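Local coordinates for invasion protein INVA (Salmonella enterica, PDB 2X49) that belongs to the export apparatus of the Salmonella type III secretion system and takes part in invasion of intestinal epithelial cells, here represented by its C-terminal domain, at residues A270-M273 against D274-T277; L278-D281 against D282-I285; V296-R299 against R300-K304. All coordinates share one frame; numbering follows the deposited sequence.

Interaction 1 of 3, residues A270-M273 against D274-T277; sequences ANLM and DLIT. With CA (calcium ion), chain F.
Two groups of Thr277 grip the carbonyl oxygen of Met273: the hydroxyl OG1 donates to Met273 O over 2.8 Å, and the amide N of the same threonine donates to it as well. They arrive from opposite faces of the carbonyl plane, with OG1 36° above it and the amide less tilted. The first torsion of Thr277 makes this possible, since chi1 of -62° sets OG1 beside its own backbone N and turns it back toward the preceding turn.

One turn earlier, Ala270 O accepts the amide of Asp274 and also a hydrogen from water 1. That water gives a second hydrogen to Asp274 OD1 at 2.7 Å, tying the carboxylate to the backbone four residues before it. The other oxygen, Asp274 OD2, binds a calcium ion at 2.8 Å, a rather long bond for this metal, and takes a hydrogen from water 2, which also donates to Asn271 OD1. The carboxylate is therefore fixed through both oxygens, and the positive ion probably helps to keep it ionised.

The apolar side of the helix is held by van der Waals contacts. Leu272 CD1 meets Leu275 CD2 at 4.2 Å, and the two side chains cross at a slant. Ile276 CD1 reaches back between two residues, standing 4.2 Å from Leu272 CG and 4.1 Å from Met273 SD; the methionine chain bends at both chi2 and chi3. Leu272 also rests on Val248 and Ile249 of helix 243-252, while Met273 and Ile276 touch Ile306 of helix 299-306.

The i to i+4 amide bonds, the threonine hydroxyl folded onto the carbonyl one turn back and the split of polar and apolar faces are characteristic of an amphipathic alpha-helix, here with a calcium ion at its polar face.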
# COMPACT_ATOMS: atom_id res chain seq x y z
N ALA A 270 -10.98 -6.51 20.75
CA ALA A 270 -10.12 -5.46 21.35
C ALA A 270 -8.87 -6.09 21.93
O ALA A 270 -7.75 -5.57 21.79
CB ALA A 270 -10.86 -4.67 22.43
N ASN A 271 -9.08 -7.26 22.51
CA ASN A 271 -7.97 -7.98 23.22
C ASN A 271 -7.00 -8.53 22.17
O ASN A 271 -5.77 -8.48 22.33
CB ASN A 271 -8.47 -9.05 24.19
CG ASN A 271 -9.01 -8.42 25.43
OD1 ASN A 271 -8.67 -7.27 25.73
ND2 ASN A 271 -9.84 -9.13 26.16
N LEU A 272 -7.55 -8.98 21.07
CA LEU A 272 -6.71 -9.48 19.96
C LEU A 272 -5.89 -8.35 19.32
O LEU A 272 -4.72 -8.50 18.95
CB LEU A 272 -7.56 -10.24 18.93
CG LEU A 272 -6.74 -10.78 17.78
CD1 LEU A 272 -5.70 -11.75 18.36
CD2 LEU A 272 -7.65 -11.47 16.74
N MET A 273 -6.53 -7.20 19.17
CA MET A 273 -5.84 -6.01 18.66
C MET A 273 -4.72 -5.55 19.60
O MET A 273 -3.66 -5.12 19.15
CB MET A 273 -6.79 -4.86 18.34
CG MET A 273 -7.53 -5.03 17.04
SD MET A 273 -6.43 -5.18 15.63
CE MET A 273 -5.63 -3.58 15.65
N ASP A 274 -4.96 -5.67 20.88
CA ASP A 274 -3.93 -5.28 21.89
C ASP A 274 -2.71 -6.21 21.74
O ASP A 274 -1.55 -5.79 21.89
CB ASP A 274 -4.50 -5.23 23.32
CG ASP A 274 -5.42 -4.03 23.53
OD1 ASP A 274 -5.31 -3.05 22.74
OD2 ASP A 274 -6.25 -4.04 24.47
N LEU A 275 -2.99 -7.47 21.45
CA LEU A 275 -1.91 -8.48 21.28
C LEU A 275 -1.09 -8.17 20.00
O LEU A 275 0.12 -8.23 19.97
CB LEU A 275 -2.47 -9.91 21.21
CG LEU A 275 -1.45 -10.96 20.80
CD1 LEU A 275 -0.37 -11.14 21.89
CD2 LEU A 275 -2.18 -12.30 20.52
N ILE A 276 -1.79 -7.83 18.92
CA ILE A 276 -1.15 -7.55 17.63
C ILE A 276 -0.28 -6.28 17.85
O ILE A 276 0.90 -6.21 17.48
CB ILE A 276 -2.18 -7.41 16.46
CG1 ILE A 276 -2.89 -8.74 16.17
CG2 ILE A 276 -1.51 -6.83 15.20
CD1 ILE A 276 -4.13 -8.51 15.32
N THR A 277 -0.87 -5.33 18.55
CA THR A 277 -0.16 -4.06 18.84
C THR A 277 1.13 -4.30 19.59
O THR A 277 2.20 -3.77 19.26
CB THR A 277 -1.05 -3.08 19.64
OG1 THR A 277 -2.21 -2.73 18.88
CG2 THR A 277 -0.27 -1.80 19.98
CA CA F . -8.14 -2.20 25.41
O HOH W 1 -7.74 -2.69 21.58
O HOH W 2 -5.92 -6.16 26.28

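Interaction 2 of 3, residues L278-D281 against D282-I285; sequences LKLD and DLLI
Lys279 and Asp282 approach each other through the lysine's backbone, with Lys279 O 4.1 Å from Asp282 OD1. What joins them is Lys331, whose NZ donates a hydrogen bond to Lys279 O and forms a salt bridge with Asp282 OD1. Asp282 carries CG between its backbone N and carbonyl carbon, chi1 71°, a setting that directs the carboxylate back toward Lys279.

Next comes Leu280, whose carbonyl and side chain both meet Leu283. Its carbonyl oxygen accepts the amide of Leu283 at 3.2 Å between Leu280 O and Leu283 N. The N-H points well at the oxygen, at 163°, but the donor stands well above the carbonyl plane. This bond closes a type I beta turn from Leu280 to Leu283, by which the chain leaves helix 266-280 and starts the loop leading to strand 291-294 of the parallel sheet. The side chain of Leu283 presses against the same oxygen, with CG a tight 3.2 Å from Leu280 O. Its CG stands anti to its own carbonyl carbon, chi1 -57°, and one branch bends back so that Leu283 CD1 meets Leu280 CD2 at 3.7 Å. Both leucines are buried: Leu280 lies against Phe310, and Leu283 against Val239 of strand 236-240 and Leu290.

Asp281 fills the second position of the turn. Its amide makes a weak bond to Leu278 O, and its carboxylate heads away from that of Asp282, leaving Asp281 OD2 6.5 Å from Asp282 OD2. The salt bridge to Lys331 probably eases what repulsion remains between these two acids.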
# COMPACT_ATOMS: atom_id res chain seq x y z
N LEU A 278 1.05 -5.16 20.59
CA LEU A 278 2.20 -5.49 21.43
C LEU A 278 3.35 -6.14 20.66
O LEU A 278 4.53 -5.84 20.88
CB LEU A 278 1.74 -6.41 22.55
CG LEU A 278 2.79 -6.93 23.50
CD1 LEU A 278 3.44 -5.75 24.22
CD2 LEU A 278 2.14 -7.95 24.49
N LYS A 279 2.99 -7.00 19.72
CA LYS A 279 3.97 -7.75 18.95
C LYS A 279 4.62 -6.86 17.92
O LYS A 279 5.75 -7.10 17.48
CB LYS A 279 3.34 -9.00 18.29
CG LYS A 279 2.81 -9.93 19.29
CD LYS A 279 3.88 -10.53 20.13
CE LYS A 279 3.45 -11.87 20.65
NZ LYS A 279 4.18 -12.96 19.94
N LEU A 280 3.90 -5.84 17.52
CA LEU A 280 4.41 -4.91 16.49
C LEU A 280 5.26 -3.82 17.12
O LEU A 280 6.06 -3.17 16.44
CB LEU A 280 3.31 -4.28 15.64
CG LEU A 280 2.51 -5.21 14.71
CD1 LEU A 280 1.28 -4.46 14.15
CD2 LEU A 280 3.36 -5.78 13.56
N ASP A 281 5.11 -3.64 18.41
CA ASP A 281 5.58 -2.40 19.11
C ASP A 281 7.09 -2.12 18.99
O ASP A 281 7.52 -0.97 18.96
CB ASP A 281 5.14 -2.39 20.59
CG ASP A 281 5.60 -1.14 21.34
OD1 ASP A 281 5.15 -0.03 20.99
OD2 ASP A 281 6.38 -1.29 22.29
N ASP A 282 7.87 -3.19 18.92
CA ASP A 282 9.34 -3.05 19.03
C ASP A 282 10.08 -3.22 17.71
O ASP A 282 11.31 -3.27 17.66
CB ASP A 282 9.92 -3.95 20.14
CG ASP A 282 9.89 -5.44 19.80
OD1 ASP A 282 9.44 -5.82 18.70
OD2 ASP A 282 10.34 -6.23 20.68
N LEU A 283 9.29 -3.21 16.65
CA LEU A 283 9.83 -3.29 15.25
C LEU A 283 10.56 -2.02 14.85
O LEU A 283 10.14 -0.90 15.18
CB LEU A 283 8.75 -3.56 14.21
CG LEU A 283 7.95 -4.82 14.45
CD1 LEU A 283 6.94 -4.99 13.35
CD2 LEU A 283 8.97 -5.96 14.55
N LEU A 284 11.66 -2.22 14.12
CA LEU A 284 12.52 -1.10 13.67
C LEU A 284 12.46 -0.84 12.17
O LEU A 284 13.15 0.08 11.66
CB LEU A 284 13.98 -1.33 14.05
CG LEU A 284 14.28 -1.45 15.52
CD1 LEU A 284 15.79 -1.59 15.69
CD2 LEU A 284 13.78 -0.21 16.29
N ILE A 285 11.68 -1.67 11.50
CA ILE A 285 11.33 -1.46 10.09
C ILE A 285 9.89 -0.92 10.01
O ILE A 285 8.97 -1.47 10.58
CB ILE A 285 11.53 -2.74 9.28
CG1 ILE A 285 13.02 -3.14 9.34
CG2 ILE A 285 11.09 -2.57 7.87
CD1 ILE A 285 13.33 -4.29 8.41

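Interaction 3 of 3, residues V296-R299 against R300-K304; sequences VDVR and RFIKK
Val298 and Ile302 meet through methyl groups, Val298 CG2 lying 3.6 Å from Ile302 CD1, while Val298's own carbonyl oxygen takes the amide of Ile302. That bond, Ile302 N to Val298 O at 2.9 Å, runs almost in line with the C=O (174°). Phe301 N makes a weak, strongly bent bond to the same oxygen. Lys303 N donates in the same i to i+4 pattern to Arg299 O, lying in the plane of that carbonyl. These bonds start helix 299-306.

Water 3 ties the loop to the helix. It donates to Val296 O at 2.8 Å, accepts from Arg300 N and Arg300 NH1, and sits at the edge of the guanidinium, in its plane. Arg300 folds back because chi1 of 66° places CG between backbone N and carbonyl carbon. Arg300 CG stands over the centre of the Phe301 ring, 3.8 Å above its plane, while Phe301 CE2 lies over the guanidinium's centre at 3.5 Å; the ring's edge is turned to Asp297 O. The guanidinium of Arg299 lies with one face over Arg300 CA, its NH2 3.7 Å from Arg300 CB, and the two side chains cross at about a right angle.

Further out, Asp297 is held by a salt bridge to Arg250. Arg299 forms salt bridges with Glu216 and Glu187 and donates a hydrogen bond through NH1 to Val315 O, and Lys303 pairs with Glu314. Val298 and Ile302 both touch Ile249.

Arg299 NH2 and Arg300 NE stay 6.8 Å apart; Glu216 and Glu187 probably offset the charge of Arg299, which also has Arg219 close by.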
# COMPACT_ATOMS: atom_id res chain seq x y z
N VAL A 296 -4.41 -18.20 3.43
CA VAL A 296 -5.39 -17.57 2.54
C VAL A 296 -6.76 -17.48 3.20
O VAL A 296 -7.51 -16.56 2.96
CB VAL A 296 -5.55 -18.27 1.14
CG1 VAL A 296 -6.08 -19.67 1.31
CG2 VAL A 296 -6.46 -17.42 0.28
N ASP A 297 -7.10 -18.44 4.03
CA ASP A 297 -8.46 -18.45 4.63
C ASP A 297 -8.76 -17.28 5.57
O ASP A 297 -9.92 -16.94 5.79
CB ASP A 297 -8.88 -19.81 5.21
CG ASP A 297 -8.09 -20.27 6.41
OD1 ASP A 297 -7.04 -19.69 6.73
OD2 ASP A 297 -8.51 -21.28 7.02
N VAL A 298 -7.71 -16.67 6.10
CA VAL A 298 -7.89 -15.61 7.11
C VAL A 298 -7.39 -14.22 6.65
O VAL A 298 -7.65 -13.17 7.29
CB VAL A 298 -7.25 -15.98 8.47
CG1 VAL A 298 -8.01 -17.17 9.13
CG2 VAL A 298 -5.75 -16.23 8.32
N ARG A 299 -6.66 -14.21 5.53
CA ARG A 299 -5.97 -12.97 5.04
C ARG A 299 -6.86 -11.71 5.05
O ARG A 299 -6.53 -10.71 5.70
CB ARG A 299 -5.40 -13.16 3.61
CG ARG A 299 -4.42 -12.05 3.15
CD ARG A 299 -4.49 -11.78 1.69
NE ARG A 299 -5.74 -11.19 1.23
CZ ARG A 299 -6.08 -9.91 1.29
NH1 ARG A 299 -5.24 -9.01 1.79
NH2 ARG A 299 -7.28 -9.53 0.85
N ARG A 300 -8.01 -11.81 4.38
CA ARG A 300 -8.83 -10.62 4.19
C ARG A 300 -9.43 -10.14 5.50
O ARG A 300 -9.69 -8.93 5.70
CB ARG A 300 -9.93 -10.84 3.14
CG ARG A 300 -10.98 -11.85 3.47
CD ARG A 300 -11.65 -12.26 2.16
NE ARG A 300 -12.75 -13.19 2.36
CZ ARG A 300 -12.60 -14.51 2.42
NH1 ARG A 300 -11.41 -15.06 2.28
NH2 ARG A 300 -13.67 -15.30 2.61
N PHE A 301 -9.65 -11.08 6.42
CA PHE A 301 -10.26 -10.76 7.73
C PHE A 301 -9.28 -10.07 8.66
O PHE A 301 -9.64 -9.18 9.42
CB PHE A 301 -10.87 -12.00 8.39
CG PHE A 301 -11.90 -12.65 7.50
CD1 PHE A 301 -13.14 -12.04 7.31
CD2 PHE A 301 -11.62 -13.83 6.79
CE1 PHE A 301 -14.10 -12.62 6.45
CE2 PHE A 301 -12.58 -14.40 5.93
CZ PHE A 301 -13.81 -13.79 5.78
N ILE A 302 -8.05 -10.57 8.61
CA ILE A 302 -6.97 -9.95 9.37
C ILE A 302 -6.75 -8.51 8.89
O ILE A 302 -6.62 -7.60 9.70
CB ILE A 302 -5.68 -10.77 9.35
CG1 ILE A 302 -5.92 -12.06 10.11
CG2 ILE A 302 -4.52 -9.98 9.99
CD1 ILE A 302 -4.84 -13.14 9.87
N LYS A 303 -6.75 -8.33 7.57
CA LYS A 303 -6.60 -6.98 6.96
C LYS A 303 -7.69 -6.04 7.49
O LYS A 303 -7.41 -4.98 8.05
CB LYS A 303 -6.52 -6.98 5.43
CG LYS A 303 -6.68 -5.59 4.79
CD LYS A 303 -5.44 -4.70 4.96
CE LYS A 303 -5.65 -3.30 4.38
NZ LYS A 303 -4.59 -2.34 4.69
N LYS A 304 -8.93 -6.50 7.47
CA LYS A 304 -10.06 -5.67 7.94
C LYS A 304 -9.95 -5.34 9.41
O LYS A 304 -10.26 -4.23 9.86
CB LYS A 304 -11.43 -6.32 7.64
CG LYS A 304 -12.65 -5.41 7.88
CD LYS A 304 -13.92 -5.97 7.23
CE LYS A 304 -14.97 -4.89 6.98
NZ LYS A 304 -16.12 -4.97 7.94
O HOH W 3 -8.61 -14.07 2.53

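Overall arrangement
Interactions 1 and 2 follow one another along helix 266-280: the first lies in its body and the second at its end, where the chain turns toward strand 291-294. Their centres are 13 Å apart. Interaction 3 comes after that strand, at the start of helix 299-306, its centre about 15 Å from that of interaction 1 and 20 Å from that of interaction 2. Its nearest atoms are about 6 Å from interaction 1, yet Met273 and Ile276 touch Ile306 on the helix it begins. Ile249 meets residues of interactions 1 and 3, and Phe310 those of 1 and 2. Of the three, only interaction 1 holds a calcium ion; another is bound at Asn93 and Glu111.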